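Local coordinates for metallo-beta-lactamase family protein (Staphylococcus aureus, PDB 3R2U), which binds iron through a metallo-beta-lactamase fold, also carries a rhodanese-like domain, and is probably a metal-dependent hydrolase or a persulfide dioxygenase, at residues 43-54 against 71-82; 128-138 against 149-157. All coordinates share one frame; numbering follows the deposited sequence. Where two conformers were deposited one is given.

Contact 1 (43-54 against 71-82). With FE (Fe (III) ion), chain E.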
loop_
_atom_site.group_PDB
_atom_site.type_symbol
_atom_site.label_atom_id
_atom_site.label_comp_id
_atom_site.label_asym_id
_atom_site.label_seq_id
_atom_site.Cartn_x
_atom_site.Cartn_y
_atom_site.Cartn_z
ATOM N N GLY A 43 -6.268 13.453 -23.843
ATOM C CA GLY A 43 -7.388 12.666 -24.256
ATOM C C GLY A 43 -8.524 13.477 -24.804
ATOM O O GLY A 43 -8.818 14.575 -24.314
ATOM N N CYS A 44 -9.180 12.912 -25.812
ATOM C CA CYS A 44 -10.320 13.545 -26.464
ATOM C C CYS A 44 -11.576 13.046 -25.787
ATOM O O CYS A 44 -11.916 11.854 -25.879
ATOM C CB CYS A 44 -10.342 13.163 -27.939
ATOM S SG CYS A 44 -11.756 13.772 -28.874
ATOM N N GLN A 45 -12.277 13.935 -25.108
ATOM C CA GLN A 45 -13.501 13.514 -24.419
ATOM C C GLN A 45 -14.615 13.123 -25.398
ATOM O O GLN A 45 -15.424 12.238 -25.094
ATOM C CB GLN A 45 -13.967 14.562 -23.399
ATOM C CG GLN A 45 -13.044 14.660 -22.134
ATOM C CD GLN A 45 -13.009 13.381 -21.270
ATOM O OE1 GLN A 45 -13.803 12.449 -21.470
ATOM N NE2 GLN A 45 -12.095 13.349 -20.292
ATOM N N LYS A 46 -14.623 13.717 -26.588
ATOM C CA LYS A 46 -15.636 13.368 -27.584
ATOM C C LYS A 46 -15.512 11.929 -28.115
ATOM O O LYS A 46 -16.513 11.224 -28.194
ATOM C CB LYS A 46 -15.622 14.373 -28.727
ATOM C CG LYS A 46 -16.088 15.747 -28.265
ATOM C CD LYS A 46 -16.058 16.777 -29.368
ATOM C CE LYS A 46 -16.786 18.043 -28.932
ATOM N NZ LYS A 46 -18.210 17.761 -28.546
ATOM N N THR A 47 -14.304 11.481 -28.455
ATOM C CA THR A 47 -14.124 10.131 -28.995
ATOM C C THR A 47 -13.548 9.126 -27.998
ATOM O O THR A 47 -13.683 7.935 -28.188
ATOM C CB THR A 47 -13.148 10.140 -30.165
ATOM O OG1 THR A 47 -11.845 10.464 -29.671
ATOM C CG2 THR A 47 -13.573 11.150 -31.228
ATOM N N GLY A 48 -12.869 9.600 -26.958
ATOM C CA GLY A 48 -12.234 8.701 -25.996
ATOM C C GLY A 48 -10.782 8.364 -26.346
ATOM O O GLY A 48 -10.079 7.723 -25.553
ATOM N N GLU A 49 -10.317 8.802 -27.514
ATOM C CA GLU A 49 -8.946 8.529 -27.920
ATOM C C GLU A 49 -7.987 9.250 -26.994
ATOM O O GLU A 49 -8.295 10.313 -26.486
ATOM C CB GLU A 49 -8.710 8.890 -29.391
ATOM C CG GLU A 49 -9.555 8.005 -30.307
ATOM C CD GLU A 49 -9.327 8.237 -31.808
ATOM O OE1 GLU A 49 -8.264 8.751 -32.221
ATOM O OE2 GLU A 49 -10.222 7.872 -32.581
ATOM N N ALA A 50 -6.834 8.653 -26.753
ATOM C CA ALA A 50 -5.849 9.257 -25.856
ATOM C C ALA A 50 -4.440 8.921 -26.308
ATOM O O ALA A 50 -4.198 7.852 -26.883
ATOM C CB ALA A 50 -6.078 8.797 -24.426
ATOM N N MET A 51 -3.522 9.847 -26.044
ATOM C CA MET A 51 -2.131 9.707 -26.422
ATOM C C MET A 51 -1.173 9.921 -25.265
ATOM O O MET A 51 -1.370 10.832 -24.456
ATOM C CB MET A 51 -1.773 10.748 -27.493
ATOM C CG MET A 51 -0.276 10.757 -27.845
ATOM S SD MET A 51 0.240 12.032 -28.996
ATOM C CE MET A 51 -0.126 11.270 -30.580
ATOM N N ILE A 52 -0.130 9.084 -25.194
ATOM C CA ILE A 52 0.948 9.283 -24.219
ATOM C C ILE A 52 2.119 9.938 -24.949
ATOM O O ILE A 52 2.555 9.442 -25.990
ATOM C CB ILE A 52 1.504 7.987 -23.634
ATOM C CG1 ILE A 52 0.413 7.111 -23.018
ATOM C CG2 ILE A 52 2.549 8.318 -22.573
ATOM C CD1 ILE A 52 0.892 5.685 -22.716
ATOM N N ILE A 53 2.642 11.029 -24.394
ATOM C CA ILE A 53 3.830 11.689 -24.942
ATOM C C ILE A 53 5.035 11.381 -24.035
ATOM O O ILE A 53 4.968 11.562 -22.808
ATOM C CB ILE A 53 3.620 13.192 -25.081
ATOM C CG1 ILE A 53 2.525 13.437 -26.134
ATOM C CG2 ILE A 53 4.927 13.866 -25.488
ATOM C CD1 ILE A 53 2.115 14.834 -26.236
ATOM N N ASP A 54 6.120 10.917 -24.657
ATOM C CA ASP A 54 7.340 10.491 -23.989
ATOM C C ASP A 54 7.108 9.429 -22.895
ATOM O O ASP A 54 7.530 9.583 -21.765
ATOM C CB ASP A 54 8.156 11.705 -23.476
ATOM C CG ASP A 54 8.854 12.481 -24.618
ATOM O OD1 ASP A 54 8.991 11.905 -25.731
ATOM O OD2 ASP A 54 9.315 13.645 -24.386
ATOM N N LEU A 71 -11.025 6.980 -21.060
ATOM C CA LEU A 71 -10.246 7.111 -22.279
ATOM C C LEU A 71 -9.587 5.790 -22.631
ATOM O O LEU A 71 -9.385 4.931 -21.769
ATOM C CB LEU A 71 -9.160 8.158 -22.075
ATOM C CG LEU A 71 -9.618 9.569 -21.715
ATOM C CD1 LEU A 71 -8.451 10.376 -21.150
ATOM C CD2 LEU A 71 -10.265 10.246 -22.900
ATOM N N THR A 72 -9.221 5.651 -23.894
ATOM C CA THR A 72 -8.528 4.481 -24.379
ATOM C C THR A 72 -7.217 4.949 -24.997
ATOM O O THR A 72 -7.213 5.801 -25.877
ATOM C CB THR A 72 -9.362 3.735 -25.440
ATOM O OG1 THR A 72 -10.606 3.350 -24.861
ATOM C CG2 THR A 72 -8.631 2.479 -25.937
ATOM N N ILE A 73 -6.103 4.389 -24.536
ATOM C CA ILE A 73 -4.799 4.766 -25.067
ATOM C C ILE A 73 -4.664 4.122 -26.437
ATOM O O ILE A 73 -4.520 2.906 -26.545
ATOM C CB ILE A 73 -3.661 4.332 -24.140
ATOM C CG1 ILE A 73 -3.812 5.030 -22.778
ATOM C CG2 ILE A 73 -2.298 4.643 -24.780
ATOM C CD1 ILE A 73 -2.882 4.532 -21.738
ATOM N N THR A 74 -4.770 4.959 -27.463
ATOM C CA THR A 74 -4.733 4.563 -28.859
ATOM C C THR A 74 -3.503 5.120 -29.568
ATOM O O THR A 74 -3.215 4.747 -30.685
ATOM C CB THR A 74 -5.971 5.123 -29.580
ATOM O OG1 THR A 74 -6.111 6.518 -29.248
ATOM C CG2 THR A 74 -7.257 4.368 -29.154
ATOM N N HIS A 75 -2.768 6.012 -28.905
ATOM C CA HIS A 75 -1.631 6.684 -29.516
ATOM C C HIS A 75 -0.506 6.934 -28.518
ATOM O O HIS A 75 -0.742 7.019 -27.308
ATOM C CB HIS A 75 -2.028 8.097 -30.002
ATOM C CG HIS A 75 -3.136 8.146 -31.019
ATOM N ND1 HIS A 75 -4.455 7.893 -30.705
ATOM C CD2 HIS A 75 -3.130 8.541 -32.316
ATOM C CE1 HIS A 75 -5.203 8.068 -31.783
ATOM N NE2 HIS A 75 -4.422 8.455 -32.775
ATOM N N ALA A 76 0.707 7.066 -29.053
ATOM C CA ALA A 76 1.868 7.521 -28.283
ATOM C C ALA A 76 2.844 8.197 -29.241
ATOM O O ALA A 76 2.972 7.814 -30.396
ATOM C CB ALA A 76 2.548 6.382 -27.534
ATOM N N ALA A 77 3.547 9.194 -28.741
ATOM C CA ALA A 77 4.499 9.919 -29.527
ATOM C C ALA A 77 5.687 10.201 -28.635
ATOM O O ALA A 77 5.576 10.258 -27.406
ATOM C CB ALA A 77 3.889 11.237 -30.057
ATOM N N GLU A 78 6.818 10.390 -29.277
ATOM C CA GLU A 78 8.040 10.613 -28.621
ATOM C C GLU A 78 8.743 11.815 -29.258
ATOM O O GLU A 78 8.827 11.908 -30.470
ATOM C CB GLU A 78 8.845 9.317 -28.782
ATOM C CG GLU A 78 10.172 9.332 -28.215
ATOM C CD GLU A 78 10.700 7.924 -28.013
ATOM O OE1 GLU A 78 10.238 7.245 -27.058
ATOM O OE2 GLU A 78 11.607 7.530 -28.781
ATOM N N THR A 79 9.291 12.700 -28.439
ATOM C CA THR A 79 9.934 13.905 -28.947
ATOM C C THR A 79 11.302 13.710 -29.614
ATOM O O THR A 79 11.672 14.477 -30.510
ATOM C CB THR A 79 10.033 14.971 -27.847
ATOM O OG1 THR A 79 10.815 14.483 -26.748
ATOM C CG2 THR A 79 8.601 15.331 -27.322
ATOM N N HIS A 80 12.058 12.713 -29.168
ATOM C CA HIS A 80 13.395 12.447 -29.694
ATOM C C HIS A 80 13.968 11.183 -29.089
ATOM O O HIS A 80 13.336 10.566 -28.218
ATOM C CB HIS A 80 14.339 13.630 -29.376
ATOM C CG HIS A 80 14.586 13.860 -27.918
ATOM N ND1 HIS A 80 13.614 14.321 -27.056
ATOM C CD2 HIS A 80 15.720 13.757 -27.185
ATOM C CE1 HIS A 80 14.130 14.444 -25.844
ATOM N NE2 HIS A 80 15.408 14.115 -25.900
ATOM N N ILE A 81 15.156 10.793 -29.547
ATOM C CA ILE A 81 15.840 9.612 -29.035
ATOM C C ILE A 81 16.455 10.004 -27.683
ATOM O O ILE A 81 17.414 10.760 -27.620
ATOM C CB ILE A 81 16.936 9.103 -30.028
ATOM C CG1 ILE A 81 16.327 8.835 -31.414
ATOM C CG2 ILE A 81 17.605 7.871 -29.485
ATOM C CD1 ILE A 81 17.327 8.311 -32.467
ATOM N N HIS A 82 15.868 9.505 -26.600
ATOM C CA HIS A 82 16.281 9.890 -25.256
ATOM C C HIS A 82 17.592 9.322 -24.798
ATOM O O HIS A 82 17.955 8.205 -25.149
ATOM C CB HIS A 82 15.182 9.546 -24.255
ATOM C CG HIS A 82 13.910 10.263 -24.528
ATOM N ND1 HIS A 82 13.776 11.618 -24.336
ATOM C CD2 HIS A 82 12.720 9.826 -25.005
ATOM C CE1 HIS A 82 12.549 11.982 -24.666
ATOM N NE2 HIS A 82 11.893 10.916 -25.083
HETATM FE FE FE E . 17.142 14.271 -24.281
HETATM O O HOH W 1 18.421 12.762 -25.577
HETATM O O HOH W 2 15.992 12.565 -23.294
HETATM O O HOH W 3 18.623 14.217 -22.717
#

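Contact 2 (128-138 against 149-157)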
loop_
_atom_site.group_PDB
_atom_site.type_symbol
_atom_site.label_atom_id
_atom_site.label_comp_id
_atom_site.label_asym_id
_atom_site.label_seq_id
_atom_site.Cartn_x
_atom_site.Cartn_y
_atom_site.Cartn_z
ATOM N N ILE A 128 -1.113 15.208 -36.442
ATOM C CA ILE A 128 -1.541 13.968 -35.822
ATOM C C ILE A 128 -2.828 14.328 -35.086
ATOM O O ILE A 128 -2.851 15.290 -34.354
ATOM C CB ILE A 128 -0.527 13.472 -34.779
ATOM C CG1 ILE A 128 0.868 13.337 -35.382
ATOM C CG2 ILE A 128 -0.954 12.133 -34.179
ATOM C CD1 ILE A 128 1.959 13.141 -34.331
ATOM N N TYR A 129 -3.892 13.570 -35.306
ATOM C CA TYR A 129 -5.136 13.779 -34.607
ATOM C C TYR A 129 -5.340 12.662 -33.577
ATOM O O TYR A 129 -5.143 11.472 -33.865
ATOM C CB TYR A 129 -6.322 13.839 -35.573
ATOM C CG TYR A 129 -6.284 15.056 -36.460
ATOM C CD1 TYR A 129 -5.677 15.009 -37.715
ATOM C CD2 TYR A 129 -6.835 16.262 -36.040
ATOM C CE1 TYR A 129 -5.642 16.137 -38.534
ATOM C CE2 TYR A 129 -6.799 17.393 -36.848
ATOM C CZ TYR A 129 -6.202 17.322 -38.088
ATOM O OH TYR A 129 -6.155 18.431 -38.874
ATOM N N VAL A 130 -5.660 13.086 -32.356
ATOM C CA VAL A 130 -6.002 12.213 -31.250
ATOM C C VAL A 130 -7.482 12.567 -31.042
ATOM O O VAL A 130 -7.829 13.536 -30.348
ATOM C CB VAL A 130 -5.145 12.523 -30.003
ATOM C CG1 VAL A 130 -5.446 11.542 -28.876
ATOM C CG2 VAL A 130 -3.673 12.467 -30.369
ATOM N N GLY A 131 -8.364 11.798 -31.671
ATOM C CA GLY A 131 -9.777 12.144 -31.650
ATOM C C GLY A 131 -9.832 13.499 -32.351
ATOM O O GLY A 131 -9.265 13.657 -33.435
ATOM N N ASN A 132 -10.418 14.497 -31.707
ATOM C CA ASN A 132 -10.508 15.840 -32.317
ATOM C C ASN A 132 -9.341 16.770 -31.941
ATOM O O ASN A 132 -9.283 17.906 -32.416
ATOM C CB ASN A 132 -11.830 16.501 -31.951
ATOM C CG ASN A 132 -13.023 15.724 -32.469
ATOM O OD1 ASN A 132 -13.936 15.407 -31.719
ATOM N ND2 ASN A 132 -13.008 15.404 -33.746
ATOM N N ILE A 133 -8.426 16.292 -31.100
ATOM C CA ILE A 133 -7.247 17.088 -30.704
ATOM C C ILE A 133 -6.288 17.044 -31.855
ATOM O O ILE A 133 -6.060 15.982 -32.436
ATOM C CB ILE A 133 -6.500 16.520 -29.481
ATOM C CG1 ILE A 133 -7.423 16.334 -28.280
ATOM C CG2 ILE A 133 -5.318 17.450 -29.098
ATOM C CD1 ILE A 133 -6.758 15.514 -27.175
ATOM N N LYS A 134 -5.735 18.195 -32.201
ATOM C CA LYS A 134 -4.799 18.294 -33.298
ATOM C C LYS A 134 -3.412 18.591 -32.755
ATOM O O LYS A 134 -3.250 19.481 -31.931
ATOM C CB LYS A 134 -5.218 19.422 -34.249
ATOM C CG LYS A 134 -4.281 19.599 -35.441
ATOM C CD LYS A 134 -4.582 20.892 -36.223
ATOM C CE LYS A 134 -3.664 20.988 -37.435
ATOM N NZ LYS A 134 -3.802 22.234 -38.226
ATOM N N LEU A 135 -2.427 17.824 -33.200
ATOM C CA LEU A 135 -1.055 18.074 -32.872
ATOM C C LEU A 135 -0.294 18.346 -34.157
ATOM O O LEU A 135 -0.350 17.533 -35.100
ATOM C CB LEU A 135 -0.422 16.861 -32.204
ATOM C CG LEU A 135 -0.979 16.412 -30.858
ATOM C CD1 LEU A 135 -0.262 15.137 -30.467
ATOM C CD2 LEU A 135 -0.796 17.513 -29.804
ATOM N N LYS A 136 0.427 19.464 -34.204
ATOM C CA LYS A 136 1.264 19.759 -35.353
ATOM C C LYS A 136 2.690 19.459 -34.956
ATOM O O LYS A 136 3.158 19.888 -33.888
ATOM C CB LYS A 136 1.129 21.200 -35.823
ATOM C CG LYS A 136 2.037 21.534 -37.047
ATOM C CD LYS A 136 1.644 22.830 -37.747
ATOM C CE LYS A 136 0.363 22.671 -38.615
ATOM N NZ LYS A 136 0.495 21.709 -39.782
ATOM N N VAL A 137 3.356 18.667 -35.793
ATOM C CA VAL A 137 4.744 18.296 -35.572
ATOM C C VAL A 137 5.619 19.440 -36.051
ATOM O O VAL A 137 5.461 19.932 -37.180
ATOM C CB VAL A 137 5.124 17.007 -36.350
ATOM C CG1 VAL A 137 6.631 16.690 -36.210
ATOM C CG2 VAL A 137 4.282 15.818 -35.858
ATOM N N LEU A 138 6.490 19.912 -35.175
ATOM C CA LEU A 138 7.452 20.932 -35.535
ATOM C C LEU A 138 8.845 20.323 -35.372
ATOM O O LEU A 138 9.149 19.771 -34.319
ATOM C CB LEU A 138 7.291 22.166 -34.648
ATOM C CG LEU A 138 5.948 22.932 -34.666
ATOM C CD1 LEU A 138 5.987 24.118 -33.688
ATOM C CD2 LEU A 138 5.586 23.430 -36.045
ATOM N N SER A 149 8.887 18.758 -31.711
ATOM C CA SER A 149 7.986 19.269 -30.702
ATOM C C SER A 149 6.557 19.178 -31.227
ATOM O O SER A 149 6.347 19.227 -32.448
ATOM C CB SER A 149 8.337 20.719 -30.376
ATOM O OG SER A 149 9.593 20.790 -29.715
ATOM N N PHE A 150 5.575 19.050 -30.324
ATOM C CA PHE A 150 4.186 18.918 -30.743
ATOM C C PHE A 150 3.308 20.114 -30.314
ATOM O O PHE A 150 3.170 20.406 -29.115
ATOM C CB PHE A 150 3.614 17.599 -30.204
ATOM C CG PHE A 150 4.436 16.383 -30.568
ATOM C CD1 PHE A 150 4.275 15.758 -31.778
ATOM C CD2 PHE A 150 5.346 15.847 -29.675
ATOM C CE1 PHE A 150 5.016 14.605 -32.092
ATOM C CE2 PHE A 150 6.096 14.711 -30.002
ATOM C CZ PHE A 150 5.921 14.108 -31.206
ATOM N N LEU A 151 2.735 20.804 -31.293
ATOM C CA LEU A 151 1.891 21.979 -31.041
ATOM C C LEU A 151 0.439 21.545 -31.007
ATOM O O LEU A 151 -0.133 21.114 -32.025
ATOM C CB LEU A 151 2.107 23.039 -32.109
ATOM C CG LEU A 151 1.383 24.381 -31.920
ATOM C CD1 LEU A 151 1.991 25.126 -30.722
ATOM C CD2 LEU A 151 1.474 25.220 -33.205
ATOM N N LEU A 152 -0.164 21.675 -29.832
ATOM C CA LEU A 152 -1.533 21.241 -29.607
ATOM C C LEU A 152 -2.569 22.352 -29.770
ATOM O O LEU A 152 -2.400 23.463 -29.252
ATOM C CB LEU A 152 -1.650 20.618 -28.206
ATOM C CG LEU A 152 -3.008 20.019 -27.781
ATOM C CD1 LEU A 152 -2.823 18.966 -26.665
ATOM C CD2 LEU A 152 -4.034 21.093 -27.355
ATOM N N THR A 153 -3.631 22.025 -30.511
ATOM C CA THR A 153 -4.791 22.888 -30.667
ATOM C C THR A 153 -6.021 22.039 -30.291
ATOM O O THR A 153 -6.217 20.930 -30.833
ATOM C CB THR A 153 -4.879 23.453 -32.082
ATOM O OG1 THR A 153 -3.669 24.173 -32.364
ATOM C CG2 THR A 153 -6.091 24.403 -32.233
ATOM N N ASP A 154 -6.829 22.561 -29.366
ATOM C CA ASP A 154 -8.034 21.885 -28.841
ATOM C C ASP A 154 -9.229 22.112 -29.772
ATOM O O ASP A 154 -10.214 22.792 -29.427
ATOM C CB ASP A 154 -8.311 22.419 -27.427
ATOM C CG ASP A 154 -9.459 21.695 -26.695
ATOM O OD1 ASP A 154 -10.001 20.679 -27.192
ATOM O OD2 ASP A 154 -9.807 22.172 -25.584
ATOM N N GLU A 155 -9.137 21.551 -30.969
ATOM C CA GLU A 155 -10.179 21.744 -31.961
ATOM C C GLU A 155 -11.547 21.189 -31.562
ATOM O O GLU A 155 -12.557 21.713 -31.994
ATOM C CB GLU A 155 -9.745 21.190 -33.310
ATOM C CG GLU A 155 -8.595 21.973 -33.899
ATOM C CD GLU A 155 -8.370 21.683 -35.382
ATOM O OE1 GLU A 155 -8.672 20.563 -35.859
ATOM O OE2 GLU A 155 -7.866 22.592 -36.057
ATOM N N GLY A 156 -11.585 20.139 -30.742
ATOM C CA GLY A 156 -12.870 19.580 -30.298
ATOM C C GLY A 156 -13.673 20.601 -29.496
ATOM O O GLY A 156 -14.883 20.505 -29.403
ATOM N N ALA A 157 -12.984 21.572 -28.900
ATOM C CA ALA A 157 -13.643 22.629 -28.139
ATOM C C ALA A 157 -13.873 23.840 -29.035
ATOM O O ALA A 157 -14.305 24.879 -28.564
ATOM C CB ALA A 157 -12.791 23.022 -26.912
HETATM O O HOH W 4 -9.934 18.161 -34.863
HETATM O O HOH W 5 -6.706 21.904 -38.811
#

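Contact 1 (43-54 against 71-82)
Strands 49-53 and 72-77 run parallel, E49 beside T72 and A50 beside I73, until a beta bulge shifts the register by one and sets M51 beside H75. At the bulge A50 O accepts in its carbonyl plane from both T74 N (3.0 Å) and H75 N (3.1 Å). M51 CB meets H75 CB at 3.7 Å, and with CG anti to the backbone N (chi1 174°) the chain carries M51 SD on to 3.9 Å from A77 CB. On the other face, toward helix 60-69, I52 CD1 rests on I73 CG2. E49 OE1 lies at the edge of the H75 ring, 3.2 Å from H75 CE1, and is probably hydrogen-bonded to the backbone N of G131. Past the strands, the D54 carboxylate collects three hydrogen bonds. T79 N reaches D54 OD1 at 2.8 Å, and T79 OG1 uses the syn lone pair of D54 OD2 at 2.9 Å. H82 NE2 meets D54 OD1 from above the carboxylate, 3.1 Å away, the carboxylate and imidazole planes 86° apart. T79 OG1 also accepts from H80 ND1, while H80 NE2 binds the iron alongside H143 and D169, and H82 ND1 hydrogen-bonds an iron-bound water. D54 thus acts from behind the second shell, holding T79 and H82, which in turn hold the H80 ring and that water.

Contact 2 (128-138 against 149-157)
E155 folds back over the sheet face that carries K134. E155 CB sits 3.4 Å from N132 O, beside the turn. With CG anti to the carbonyl carbon (chi1 -67°), the extended chain then brings the carboxylate over K134, where E155 CD lies near K134 CB and CD. E155 OE1 comes to the edge of the Y129 ring, 3.8 Å from Y129 CE2. It also accepts a hydrogen bond from a water that donates to N132 O as well. E155 OE2 is 3.7 Å from K134 CD. A second water, 3.0 Å from K134 NZ, donates to this oxygen; the opposite charges do not touch directly. Beneath this water-bridged group is an antiparallel beta hairpin of the second sheet of the metallo-beta-lactamase sandwich. K134, K136 and L138 form hydrogen-bonded pairs with T153, L151 and S149, each giving and taking one backbone bond. The face carrying I133, L135, V137, F150 and L152 is apolar. L135 CD2 packs 3.6 Å from L152 CB, and I133 crosses L152 at an oblique angle, I133 CG2 3.7 Å from L152 CG. V137 and F150 point the same way side by side, V137 CG2 4.0 Å from F150 CE1, with I128 CD1 near the same ring atom. M51, in the other sheet, touches I128 and L135.

In the fold
From the N terminus, contact 1 comes first: the chain leaves strand 49-53, passes through helix 60-69 and returns as strand 72-77, closing a beta-alpha-beta unit in the first sheet. Contact 2 opens later and closes a shorter loop, the hairpin of strands 133-139 and 148-153 in the second sheet. The two are in series, neither nested nor crossing, with centres about 11 Å apart. Beyond strand 72-77 the chain reaches H80, the connection of the hairpin carries H143, and D169 follows strand 164-168, the neighbour of 148-153. Each contact builds one sheet; the sheets meet through M51 and, at the end remote from the iron, through E49 and where K46 packs on N132.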